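Local atomic coordinates of FprA (Mycobacterium tuberculosis, PDB entry 1LQU), a protein that catalyses electron transfer between NADPH and ferredoxin through a bound FAD and may supply electrons to P450 systems. Residues N157-V162 against V319-Y324; G198-L203 against S299-A304; A206-E211 against G242-Q247. One frame throughout, in Å; residues are numbered along the deposited sequence.

In the fold
All three contacts meet the same bound NADPH, which runs from the 2'-phosphate held at contact 2, past the pyrophosphate at contact 1, to the nicotinamide amide, which donates to Glu211 of contact 3. Contact 1 joins the nucleotide-binding helix to strand 317-320 of the parallel Rossmann sheet and encloses the other two along the chain, with contact 3 nested in turn inside contact 2. Contacts 1 and 2 do not touch: their centres lie about 17 Å apart and their nearest atoms about 7 Å, whereas contact 1 meets contact 3 directly, Asn157 ND2 standing 2.9 Å from Thr208 OG1. Contacts 2 and 3 touch through packing of Leu203 against Cys245. Tyr324 and Asp161 extend contact 1 to the FAD.

Contact 1. Residues N157-V162 against V319-Y324; sequences NVALDV and VRSVGY. With NDP (NADPH dihydro-nicotinamide-adenine-dinucleotide phosphate), chain I.
The first turns of helix 157-167 lie against the end of strand 317-320 and the loop that follows it, the backbones coming closest where the CA atoms of Ala159 and Ser321 are 5.4 Å apart. This is the nucleotide-binding corner of a Rossmann fold: Ala159 fits the final position of a GxGxxA pattern, and the first turn of the helix faces the NADPH pyrophosphate. Ser321 carries the middle of the interface, its CB set against Ala159 CB at 4.0 Å. With Ser321 OG anti to the backbone N (chi1 -170°), that oxygen comes to 3.3 Å from Val158 CG1. The same methyl lies at the edge of the Tyr324 ring, near its plane, and the tyrosine continues to the FAD. One turn along, Val162 and Val319 meet tip to tip through their CG1 methyls, 4.0 Å apart, an apolar contact between helix and strand. Polar bridging is left to the cofactor and one water. Val158 N donates to NADPH O1N over 3.1 Å, and Asn157 ND2 makes a weak bond to the ribose O2D. The water accepts from Ala159 N and gives its two hydrogens to Ser321 O at 2.8 Å and NADPH O1N at 2.7 Å.

Contact 2. Residues G198-L203 against S299-A304; sequences GRRGPL and SGRVAA. With NDP (NADPH dihydro-nicotinamide-adenine-dinucleotide phosphate), chain I.
Two arginine ends meet here without an acid between them: Arg301 NH1 sits over one face of the Arg200 guanidinium, 3.8 Å from Arg200 NH1, with the two planes turned 44° apart. The negatively charged 2'-phosphate of NADPH probably makes such closeness tolerable, and Arg301 has its own salt bridge to Asp297. Bent at its third torsion (chi3 -68°), Arg200 turns its guanidinium so that NE and NH2 grip phosphate oxygens O1X and O2X, the latter at 2.8 Å. Arg200 NH1 goes the other way and meets Val302 O at 2.8 Å, almost in line with the carbonyl (C=O...N 162°), though tilted somewhat from the guanidinium plane. Nearer the backbone, Ala304 CB packs on Arg199 O at 3.7 Å and on the aliphatic CG of Arg200. Arg199 reaches the phosphate from another side. The extended chain of Arg199 lays one guanidinium face over the adenine, NADPH C5A lying 3.4 Å above that plane, while NE reaches O1X and NH2 makes an almost straight bond to O3X. O1X is thus held by both arginines. Paired arginines after a Rossmann strand, one stacked on adenine and both clasping the 2'-phosphate, form a site suited to NADP(H).

Contact 3. Residues A206-E211 against G242-Q247; sequences AFTTLE and GKVCKQ. With NDP (NADPH dihydro-nicotinamide-adenine-dinucleotide phosphate), chain I.
Thr209 turns OG1 anti to its carbonyl carbon (chi1 -50°) and CG2 anti to its backbone N, a setting that presents both branches to helix 243-256. Thr209 OG1 stands 3.6 Å and Thr209 CG2 3.7 Å from Gln247 CB, so the threonine straddles the base of the glutamine side chain. Gln247 then bends at chi2 and carries its amide away from the interface. Thr209 OG1 has its hydrogen-bond partner in Asn248, the residue following segment 242-247, and Asn248 also holds Phe207 O. Val244 CG1 touches Thr209 OG1 at 3.8 Å and lies alongside Thr208 CG2 at 4.3 Å. No hydrogen bond joins the two segments. On the cofactor side, Thr208 OG1 donates to Glu211 OE1 over 2.6 Å, meeting it from above the carboxylate plane, and in turn receives a bond from Asn157 ND2. Glu211, folded at its own chi2 (65°), offers OE2 to the nicotinamide amide, whose N7N donates to it at 3.1 Å. Thr208 is thus placed in the second shell, consistent with positioning the carboxylate. The short helix 209-213, packed on helix 243-256, thereby contributes Glu211 to the nicotinamide end of the NADP(H) site in this Rossmann-type domain.

Contact 1. Residues N157-V162 against V319-Y324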
loop_
_atom_site.group_PDB
_atom_site.type_symbol
_atom_site.label_atom_id
_atom_site.label_comp_id
_atom_site.label_asym_id
_atom_site.label_seq_id
_atom_site.Cartn_x
_atom_site.Cartn_y
_atom_site.Cartn_z
ATOM N N ASN A 157 8.492 7.176 -0.593
ATOM C CA ASN A 157 8.570 6.585 -1.906
ATOM C C ASN A 157 7.246 6.569 -2.658
ATOM O O ASN A 157 7.255 6.536 -3.885
ATOM C CB ASN A 157 9.131 5.182 -1.812
ATOM C CG ASN A 157 10.605 5.144 -1.484
ATOM O OD1 ASN A 157 11.363 6.057 -1.827
ATOM N ND2 ASN A 157 11.025 4.052 -0.864
ATOM N N VAL A 158 6.118 6.608 -1.964
ATOM C CA VAL A 158 4.860 6.677 -2.691
ATOM C C VAL A 158 4.772 8.006 -3.457
ATOM O O VAL A 158 4.229 8.062 -4.539
ATOM C CB VAL A 158 3.656 6.427 -1.778
ATOM C CG1 VAL A 158 2.352 6.627 -2.556
ATOM C CG2 VAL A 158 3.725 5.029 -1.222
ATOM N N ALA A 159 5.299 9.084 -2.883
ATOM C CA ALA A 159 5.296 10.363 -3.572
ATOM C C ALA A 159 6.053 10.264 -4.885
ATOM O O ALA A 159 5.673 10.854 -5.879
ATOM C CB ALA A 159 5.905 11.416 -2.710
ATOM N N LEU A 160 7.154 9.529 -4.871
ATOM C CA LEU A 160 7.928 9.325 -6.086
ATOM C C LEU A 160 7.140 8.515 -7.096
ATOM O O LEU A 160 7.166 8.830 -8.269
ATOM C CB LEU A 160 9.262 8.647 -5.782
ATOM C CG LEU A 160 10.197 9.392 -4.864
ATOM C CD1 LEU A 160 11.448 8.572 -4.691
ATOM C CD2 LEU A 160 10.517 10.772 -5.363
ATOM N N ASP A 161 6.472 7.453 -6.668
ATOM C CA ASP A 161 5.645 6.683 -7.604
ATOM C C ASP A 161 4.604 7.606 -8.263
ATOM O O ASP A 161 4.407 7.555 -9.466
ATOM C CB ASP A 161 4.907 5.567 -6.888
ATOM C CG ASP A 161 5.738 4.367 -6.567
ATOM O OD1 ASP A 161 6.928 4.302 -6.909
ATOM O OD2 ASP A 161 5.205 3.400 -5.969
ATOM N N VAL A 162 3.908 8.419 -7.472
ATOM C CA VAL A 162 2.883 9.319 -8.013
ATOM C C VAL A 162 3.486 10.217 -9.073
ATOM O O VAL A 162 2.971 10.350 -10.175
ATOM C CB VAL A 162 2.236 10.141 -6.901
ATOM C CG1 VAL A 162 1.344 11.214 -7.476
ATOM C CG2 VAL A 162 1.414 9.232 -5.983
ATOM N N VAL A 319 -1.971 15.895 -4.892
ATOM C CA VAL A 319 -2.016 14.535 -4.379
ATOM C C VAL A 319 -1.271 14.541 -3.051
ATOM O O VAL A 319 -0.069 14.797 -3.005
ATOM C CB VAL A 319 -1.367 13.532 -5.325
ATOM C CG1 VAL A 319 -1.470 12.123 -4.769
ATOM C CG2 VAL A 319 -1.998 13.597 -6.695
ATOM N N ARG A 320 -1.971 14.215 -1.964
ATOM C CA ARG A 320 -1.315 14.086 -0.685
ATOM C C ARG A 320 -0.791 12.662 -0.563
ATOM O O ARG A 320 -1.538 11.695 -0.620
ATOM C CB ARG A 320 -2.229 14.456 0.484
ATOM C CG ARG A 320 -3.466 13.599 0.645
ATOM C CD ARG A 320 -4.335 14.034 1.826
ATOM N NE ARG A 320 -5.543 13.235 1.949
ATOM C CZ ARG A 320 -6.656 13.450 1.280
ATOM N NH1 ARG A 320 -6.729 14.450 0.419
ATOM N NH2 ARG A 320 -7.719 12.682 1.490
ATOM N N SER A 321 0.515 12.554 -0.412
ATOM C CA SER A 321 1.168 11.261 -0.154
ATOM C C SER A 321 1.823 11.338 1.206
ATOM O O SER A 321 3.047 11.274 1.351
ATOM C CB SER A 321 2.168 10.927 -1.263
ATOM O OG SER A 321 2.610 9.599 -1.125
ATOM N N VAL A 322 0.967 11.458 2.217
ATOM C CA VAL A 322 1.409 11.652 3.580
ATOM C C VAL A 322 1.156 10.441 4.436
ATOM O O VAL A 322 1.118 10.514 5.664
ATOM C CB VAL A 322 0.911 12.967 4.187
ATOM C CG1 VAL A 322 1.444 14.123 3.331
ATOM C CG2 VAL A 322 -0.598 13.062 4.319
ATOM N N GLY A 323 1.028 9.299 3.775
ATOM C CA GLY A 323 0.861 8.018 4.434
ATOM C C GLY A 323 -0.468 7.381 4.181
ATOM O O GLY A 323 -1.486 8.051 4.040
ATOM N N TYR A 324 -0.439 6.061 4.149
ATOM C CA TYR A 324 -1.637 5.255 4.186
ATOM C C TYR A 324 -2.127 5.195 5.650
ATOM O O TYR A 324 -1.430 5.667 6.536
ATOM C CB TYR A 324 -1.365 3.857 3.633
ATOM C CG TYR A 324 -1.365 3.761 2.107
ATOM C CD1 TYR A 324 -0.606 4.598 1.311
ATOM C CD2 TYR A 324 -2.151 2.816 1.471
ATOM C CE1 TYR A 324 -0.664 4.519 -0.054
ATOM C CE2 TYR A 324 -2.186 2.726 0.097
ATOM C CZ TYR A 324 -1.450 3.589 -0.667
ATOM O OH TYR A 324 -1.496 3.531 -2.050
HETATM P PA NDP I . 6.409 7.152 4.234
HETATM O O1A NDP I . 7.618 6.571 3.644
HETATM O O2A NDP I . 6.190 6.987 5.694
HETATM O O5B NDP I . 6.405 8.700 3.857
HETATM C C5B NDP I . 5.389 9.521 4.345
HETATM C C4B NDP I . 5.757 10.957 4.081
HETATM O O4B NDP I . 4.660 11.824 4.447
HETATM C C3B NDP I . 6.953 11.437 4.888
HETATM O O3B NDP I . 7.800 12.201 4.030
HETATM C C2B NDP I . 6.320 12.330 5.952
HETATM O O2B NDP I . 7.156 13.358 6.426
HETATM C C1B NDP I . 5.209 12.913 5.147
HETATM N N9A NDP I . 4.154 13.568 5.898
HETATM C C8A NDP I . 3.363 13.021 6.895
HETATM N N7A NDP I . 2.474 13.922 7.313
HETATM C C5A NDP I . 2.680 15.068 6.587
HETATM C C6A NDP I . 2.058 16.299 6.571
HETATM N N6A NDP I . 0.966 16.598 7.294
HETATM N N1A NDP I . 2.530 17.243 5.692
HETATM C C2A NDP I . 3.583 16.947 4.864
HETATM N N3A NDP I . 4.226 15.756 4.846
HETATM C C4A NDP I . 3.734 14.843 5.699
HETATM O O3 NDP I . 5.073 6.611 3.538
HETATM P PN NDP I . 4.671 6.234 2.024
HETATM O O1N NDP I . 5.371 7.098 1.048
HETATM O O2N NDP I . 3.209 6.187 2.068
HETATM O O5D NDP I . 5.305 4.793 1.844
HETATM C C5D NDP I . 4.802 3.711 2.635
HETATM C C4D NDP I . 5.858 2.619 2.772
HETATM O O4D NDP I . 5.932 1.840 1.562
HETATM C C3D NDP I . 7.236 3.195 3.022
HETATM O O3D NDP I . 7.951 2.360 3.914
HETATM C C2D NDP I . 7.859 3.129 1.635
HETATM O O2D NDP I . 9.252 3.183 1.542
HETATM C C1D NDP I . 7.242 1.922 1.022
HETATM N N1N NDP I . 7.309 1.673 -0.370
HETATM C C2N NDP I . 8.453 1.175 -0.919
HETATM C C3N NDP I . 8.737 1.444 -2.251
HETATM C C7N NDP I . 9.989 0.906 -2.717
HETATM O O7N NDP I . 10.813 0.289 -1.918
HETATM N N7N NDP I . 10.272 1.083 -4.006
HETATM C C4N NDP I . 7.816 2.165 -3.118
HETATM C C5N NDP I . 6.602 2.742 -2.432
HETATM C C6N NDP I . 6.430 2.497 -1.086
HETATM P P2B NDP I . 7.811 13.319 7.890
HETATM O O1X NDP I . 8.190 14.755 8.128
HETATM O O2X NDP I . 8.993 12.386 7.813
HETATM O O3X NDP I . 6.754 12.790 8.847
HETATM O O HOH W 1 5.078 9.700 0.327
#

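Contact 2. Residues G198-L203 against S299-A304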
loop_
_atom_site.group_PDB
_atom_site.type_symbol
_atom_site.label_atom_id
_atom_site.label_comp_id
_atom_site.label_asym_id
_atom_site.label_seq_id
_atom_site.Cartn_x
_atom_site.Cartn_y
_atom_site.Cartn_z
ATOM N N GLY A 198 8.125 18.548 0.522
ATOM C CA GLY A 198 8.440 17.926 1.790
ATOM C C GLY A 198 8.471 18.940 2.907
ATOM O O GLY A 198 9.040 20.027 2.760
ATOM N N ARG A 199 7.866 18.580 4.047
ATOM C CA ARG A 199 7.785 19.503 5.169
ATOM C C ARG A 199 9.077 19.666 5.933
ATOM O O ARG A 199 9.370 20.759 6.418
ATOM C CB ARG A 199 6.623 19.122 6.110
ATOM C CG ARG A 199 6.736 17.790 6.822
ATOM C CD ARG A 199 5.653 17.645 7.857
ATOM N NE ARG A 199 5.685 16.315 8.412
ATOM C CZ ARG A 199 4.769 15.864 9.261
ATOM N NH1 ARG A 199 3.765 16.646 9.598
ATOM N NH2 ARG A 199 4.838 14.629 9.708
ATOM N N ARG A 200 9.837 18.587 6.073
ATOM C CA ARG A 200 11.159 18.664 6.668
ATOM C C ARG A 200 12.201 18.752 5.567
ATOM O O ARG A 200 11.872 19.138 4.452
ATOM C CB ARG A 200 11.376 17.540 7.662
ATOM C CG ARG A 200 10.390 17.601 8.836
ATOM C CD ARG A 200 10.718 16.682 9.999
ATOM N NE ARG A 200 10.561 15.290 9.610
ATOM C CZ ARG A 200 11.140 14.273 10.216
ATOM N NH1 ARG A 200 11.942 14.462 11.254
ATOM N NH2 ARG A 200 10.927 13.055 9.767
ATOM N N GLY A 201 13.458 18.513 5.893
ATOM C CA GLY A 201 14.506 18.666 4.910
ATOM C C GLY A 201 14.968 17.398 4.257
ATOM O O GLY A 201 14.466 16.307 4.549
ATOM N N PRO A 202 15.954 17.517 3.371
ATOM C CA PRO A 202 16.465 16.347 2.683
ATOM C C PRO A 202 16.964 15.240 3.615
ATOM O O PRO A 202 16.800 14.078 3.275
ATOM C CB PRO A 202 17.596 16.911 1.829
ATOM C CG PRO A 202 17.245 18.344 1.623
ATOM C CD PRO A 202 16.573 18.762 2.889
ATOM N N LEU A 203 17.548 15.585 4.756
ATOM C CA LEU A 203 18.066 14.553 5.638
ATOM C C LEU A 203 16.965 13.774 6.321
ATOM O O LEU A 203 17.211 12.686 6.842
ATOM C CB LEU A 203 18.964 15.130 6.711
ATOM C CG LEU A 203 20.183 15.905 6.249
ATOM C CD1 LEU A 203 21.079 16.160 7.436
ATOM C CD2 LEU A 203 20.909 15.161 5.193
ATOM N N SER A 299 12.616 15.207 21.494
ATOM C CA SER A 299 12.386 13.772 21.327
ATOM C C SER A 299 13.552 13.021 20.707
ATOM O O SER A 299 13.541 11.787 20.649
ATOM C CB SER A 299 11.156 13.541 20.445
ATOM O OG SER A 299 11.427 13.894 19.101
ATOM N N GLY A 300 14.557 13.750 20.233
ATOM C CA GLY A 300 15.679 13.135 19.533
ATOM C C GLY A 300 15.602 13.340 18.048
ATOM O O GLY A 300 16.337 12.777 17.246
ATOM N N ARG A 301 14.687 14.174 17.646
ATOM C CA ARG A 301 14.614 14.460 16.251
ATOM C C ARG A 301 14.451 15.930 16.030
ATOM O O ARG A 301 14.308 16.745 16.983
ATOM C CB ARG A 301 13.369 13.810 15.738
ATOM C CG ARG A 301 12.171 14.736 15.938
ATOM C CD ARG A 301 10.887 14.062 15.406
ATOM N NE ARG A 301 9.688 14.882 15.513
ATOM C CZ ARG A 301 8.736 14.917 14.565
ATOM N NH1 ARG A 301 8.832 14.180 13.445
ATOM N NH2 ARG A 301 7.675 15.707 14.724
ATOM N N VAL A 302 14.400 16.266 14.742
ATOM C CA VAL A 302 14.035 17.601 14.415
ATOM C C VAL A 302 12.630 17.529 13.809
ATOM O O VAL A 302 12.164 16.569 13.110
ATOM C CB VAL A 302 15.054 18.469 13.568
ATOM C CG1 VAL A 302 16.381 18.705 14.294
ATOM C CG2 VAL A 302 15.263 17.842 12.223
ATOM N N ALA A 303 11.948 18.598 14.089
ATOM C CA ALA A 303 10.606 18.809 13.665
ATOM C C ALA A 303 10.554 20.067 12.811
ATOM O O ALA A 303 11.406 20.939 12.949
ATOM C CB ALA A 303 9.742 18.995 14.855
ATOM N N ALA A 304 9.573 20.144 11.933
ATOM C CA ALA A 304 9.323 21.356 11.163
ATOM C C ALA A 304 8.562 22.363 12.011
ATOM O O ALA A 304 7.577 22.027 12.631
ATOM C CB ALA A 304 8.489 21.018 9.957
HETATM P PA NDP I . 6.409 7.152 4.234
HETATM O O1A NDP I . 7.618 6.571 3.644
HETATM O O2A NDP I . 6.190 6.987 5.694
HETATM O O5B NDP I . 6.405 8.700 3.857
HETATM C C5B NDP I . 5.389 9.521 4.345
HETATM C C4B NDP I . 5.757 10.957 4.081
HETATM O O4B NDP I . 4.660 11.824 4.447
HETATM C C3B NDP I . 6.953 11.437 4.888
HETATM O O3B NDP I . 7.800 12.201 4.030
HETATM C C2B NDP I . 6.320 12.330 5.952
HETATM O O2B NDP I . 7.156 13.358 6.426
HETATM C C1B NDP I . 5.209 12.913 5.147
HETATM N N9A NDP I . 4.154 13.568 5.898
HETATM C C8A NDP I . 3.363 13.021 6.895
HETATM N N7A NDP I . 2.474 13.922 7.313
HETATM C C5A NDP I . 2.680 15.068 6.587
HETATM C C6A NDP I . 2.058 16.299 6.571
HETATM N N6A NDP I . 0.966 16.598 7.294
HETATM N N1A NDP I . 2.530 17.243 5.692
HETATM C C2A NDP I . 3.583 16.947 4.864
HETATM N N3A NDP I . 4.226 15.756 4.846
HETATM C C4A NDP I . 3.734 14.843 5.699
HETATM O O3 NDP I . 5.073 6.611 3.538
HETATM P PN NDP I . 4.671 6.234 2.024
HETATM O O1N NDP I . 5.371 7.098 1.048
HETATM O O2N NDP I . 3.209 6.187 2.068
HETATM O O5D NDP I . 5.305 4.793 1.844
HETATM C C5D NDP I . 4.802 3.711 2.635
HETATM C C4D NDP I . 5.858 2.619 2.772
HETATM O O4D NDP I . 5.932 1.840 1.562
HETATM C C3D NDP I . 7.236 3.195 3.022
HETATM O O3D NDP I . 7.951 2.360 3.914
HETATM C C2D NDP I . 7.859 3.129 1.635
HETATM O O2D NDP I . 9.252 3.183 1.542
HETATM C C1D NDP I . 7.242 1.922 1.022
HETATM N N1N NDP I . 7.309 1.673 -0.370
HETATM C C2N NDP I . 8.453 1.175 -0.919
HETATM C C3N NDP I . 8.737 1.444 -2.251
HETATM C C7N NDP I . 9.989 0.906 -2.717
HETATM O O7N NDP I . 10.813 0.289 -1.918
HETATM N N7N NDP I . 10.272 1.083 -4.006
HETATM C C4N NDP I . 7.816 2.165 -3.118
HETATM C C5N NDP I . 6.602 2.742 -2.432
HETATM C C6N NDP I . 6.430 2.497 -1.086
HETATM P P2B NDP I . 7.811 13.319 7.890
HETATM O O1X NDP I . 8.190 14.755 8.128
HETATM O O2X NDP I . 8.993 12.386 7.813
HETATM O O3X NDP I . 6.754 12.790 8.847
#

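Contact 3. Residues A206-E211 against G242-Q247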
loop_
_atom_site.group_PDB
_atom_site.type_symbol
_atom_site.label_atom_id
_atom_site.label_comp_id
_atom_site.label_asym_id
_atom_site.label_seq_id
_atom_site.Cartn_x
_atom_site.Cartn_y
_atom_site.Cartn_z
ATOM N N ALA A 206 12.034 10.300 3.637
ATOM C CA ALA A 206 11.797 8.862 3.792
ATOM C C ALA A 206 12.049 8.095 2.486
ATOM O O ALA A 206 11.908 6.883 2.444
ATOM C CB ALA A 206 10.392 8.636 4.283
ATOM N N PHE A 207 12.470 8.790 1.442
ATOM C CA PHE A 207 12.863 8.166 0.194
ATOM C C PHE A 207 13.995 7.201 0.407
ATOM O O PHE A 207 14.835 7.390 1.299
ATOM C CB PHE A 207 13.460 9.215 -0.799
ATOM C CG PHE A 207 12.568 10.389 -1.105
ATOM C CD1 PHE A 207 11.251 10.208 -1.464
ATOM C CD2 PHE A 207 13.048 11.680 -1.064
ATOM C CE1 PHE A 207 10.447 11.278 -1.756
ATOM C CE2 PHE A 207 12.247 12.747 -1.363
ATOM C CZ PHE A 207 10.959 12.551 -1.714
ATOM N N THR A 208 14.072 6.190 -0.463
ATOM C CA THR A 208 15.259 5.349 -0.493
ATOM C C THR A 208 16.026 5.556 -1.806
ATOM O O THR A 208 15.523 6.170 -2.736
ATOM C CB THR A 208 14.932 3.878 -0.183
ATOM O OG1 THR A 208 13.851 3.435 -0.995
ATOM C CG2 THR A 208 14.468 3.725 1.256
ATOM N N THR A 209 17.246 5.048 -1.861
ATOM C CA THR A 209 18.187 5.559 -2.836
ATOM C C THR A 209 17.937 5.133 -4.271
ATOM O O THR A 209 17.961 5.942 -5.193
ATOM C CB THR A 209 19.585 5.166 -2.425
ATOM O OG1 THR A 209 19.816 5.521 -1.046
ATOM C CG2 THR A 209 20.573 5.949 -3.281
ATOM N N LEU A 210 17.661 3.850 -4.487
ATOM C CA LEU A 210 17.390 3.385 -5.830
ATOM C C LEU A 210 16.217 4.125 -6.426
ATOM O O LEU A 210 16.201 4.473 -7.605
ATOM C CB LEU A 210 17.114 1.877 -5.841
ATOM C CG LEU A 210 16.805 1.279 -7.203
ATOM C CD1 LEU A 210 17.958 1.507 -8.167
ATOM C CD2 LEU A 210 16.498 -0.221 -7.064
ATOM N N GLU A 211 15.227 4.379 -5.577
ATOM C CA GLU A 211 14.023 5.051 -5.988
ATOM C C GLU A 211 14.316 6.481 -6.451
ATOM O O GLU A 211 13.713 6.983 -7.386
ATOM C CB GLU A 211 13.010 4.981 -4.852
ATOM C CG GLU A 211 12.458 3.571 -4.688
ATOM C CD GLU A 211 13.453 2.488 -4.258
ATOM O OE1 GLU A 211 14.351 2.729 -3.416
ATOM O OE2 GLU A 211 13.283 1.338 -4.737
ATOM N N GLY A 242 22.395 8.113 8.606
ATOM C CA GLY A 242 22.569 6.724 8.218
ATOM C C GLY A 242 23.086 6.553 6.800
ATOM O O GLY A 242 23.228 7.520 6.048
ATOM N N LYS A 243 23.342 5.298 6.422
ATOM C CA LYS A 243 23.884 4.995 5.107
ATOM C C LYS A 243 22.939 5.357 3.967
ATOM O O LYS A 243 23.379 5.870 2.936
ATOM C CB LYS A 243 24.286 3.511 5.009
ATOM C CG LYS A 243 25.524 3.181 5.827
ATOM C CD LYS A 243 25.999 1.733 5.610
ATOM C CE LYS A 243 27.223 1.406 6.483
ATOM N NZ LYS A 243 27.826 0.068 6.127
ATOM N N VAL A 244 21.649 5.098 4.126
ATOM C CA VAL A 244 20.680 5.418 3.088
ATOM C C VAL A 244 20.647 6.933 2.870
ATOM O O VAL A 244 20.690 7.397 1.738
ATOM C CB VAL A 244 19.279 4.890 3.437
ATOM C CG1 VAL A 244 18.252 5.396 2.443
ATOM C CG2 VAL A 244 19.299 3.354 3.469
ATOM N N CYS A 245 20.621 7.677 3.959
ATOM C CA CYS A 245 20.595 9.129 3.861
ATOM C C CYS A 245 21.844 9.646 3.155
ATOM O O CYS A 245 21.767 10.493 2.281
ATOM C CB CYS A 245 20.493 9.715 5.247
ATOM S SG CYS A 245 20.443 11.518 5.283
ATOM N N LYS A 246 23.000 9.141 3.547
ATOM C CA LYS A 246 24.239 9.522 2.883
ATOM C C LYS A 246 24.146 9.343 1.377
ATOM O O LYS A 246 24.510 10.245 0.593
ATOM C CB LYS A 246 25.384 8.676 3.449
ATOM C CG LYS A 246 26.688 8.800 2.705
ATOM C CD LYS A 246 27.820 8.075 3.404
ATOM C CE LYS A 246 29.158 8.454 2.778
ATOM N NZ LYS A 246 29.400 9.930 2.899
ATOM N N GLN A 247 23.659 8.181 0.953
ATOM C CA GLN A 247 23.530 7.928 -0.479
ATOM C C GLN A 247 22.481 8.799 -1.137
ATOM O O GLN A 247 22.683 9.291 -2.251
ATOM C CB GLN A 247 23.256 6.455 -0.776
ATOM C CG GLN A 247 24.364 5.547 -0.283
ATOM C CD GLN A 247 25.707 5.864 -0.915
ATOM O OE1 GLN A 247 25.812 6.004 -2.138
ATOM N NE2 GLN A 247 26.738 5.951 -0.093
HETATM P PA NDP I . 6.409 7.152 4.234
HETATM O O1A NDP I . 7.618 6.571 3.644
HETATM O O2A NDP I . 6.190 6.987 5.694
HETATM O O5B NDP I . 6.405 8.700 3.857
HETATM C C5B NDP I . 5.389 9.521 4.345
HETATM C C4B NDP I . 5.757 10.957 4.081
HETATM O O4B NDP I . 4.660 11.824 4.447
HETATM C C3B NDP I . 6.953 11.437 4.888
HETATM O O3B NDP I . 7.800 12.201 4.030
HETATM C C2B NDP I . 6.320 12.330 5.952
HETATM O O2B NDP I . 7.156 13.358 6.426
HETATM C C1B NDP I . 5.209 12.913 5.147
HETATM N N9A NDP I . 4.154 13.568 5.898
HETATM C C8A NDP I . 3.363 13.021 6.895
HETATM N N7A NDP I . 2.474 13.922 7.313
HETATM C C5A NDP I . 2.680 15.068 6.587
HETATM C C6A NDP I . 2.058 16.299 6.571
HETATM N N6A NDP I . 0.966 16.598 7.294
HETATM N N1A NDP I . 2.530 17.243 5.692
HETATM C C2A NDP I . 3.583 16.947 4.864
HETATM N N3A NDP I . 4.226 15.756 4.846
HETATM C C4A NDP I . 3.734 14.843 5.699
HETATM O O3 NDP I . 5.073 6.611 3.538
HETATM P PN NDP I . 4.671 6.234 2.024
HETATM O O1N NDP I . 5.371 7.098 1.048
HETATM O O2N NDP I . 3.209 6.187 2.068
HETATM O O5D NDP I . 5.305 4.793 1.844
HETATM C C5D NDP I . 4.802 3.711 2.635
HETATM C C4D NDP I . 5.858 2.619 2.772
HETATM O O4D NDP I . 5.932 1.840 1.562
HETATM C C3D NDP I . 7.236 3.195 3.022
HETATM O O3D NDP I . 7.951 2.360 3.914
HETATM C C2D NDP I . 7.859 3.129 1.635
HETATM O O2D NDP I . 9.252 3.183 1.542
HETATM C C1D NDP I . 7.242 1.922 1.022
HETATM N N1N NDP I . 7.309 1.673 -0.370
HETATM C C2N NDP I . 8.453 1.175 -0.919
HETATM C C3N NDP I . 8.737 1.444 -2.251
HETATM C C7N NDP I . 9.989 0.906 -2.717
HETATM O O7N NDP I . 10.813 0.289 -1.918
HETATM N N7N NDP I . 10.272 1.083 -4.006
HETATM C C4N NDP I . 7.816 2.165 -3.118
HETATM C C5N NDP I . 6.602 2.742 -2.432
HETATM C C6N NDP I . 6.430 2.497 -1.086
HETATM P P2B NDP I . 7.811 13.319 7.890
HETATM O O1X NDP I . 8.190 14.755 8.128
HETATM O O2X NDP I . 8.993 12.386 7.813
HETATM O O3X NDP I . 6.754 12.790 8.847
#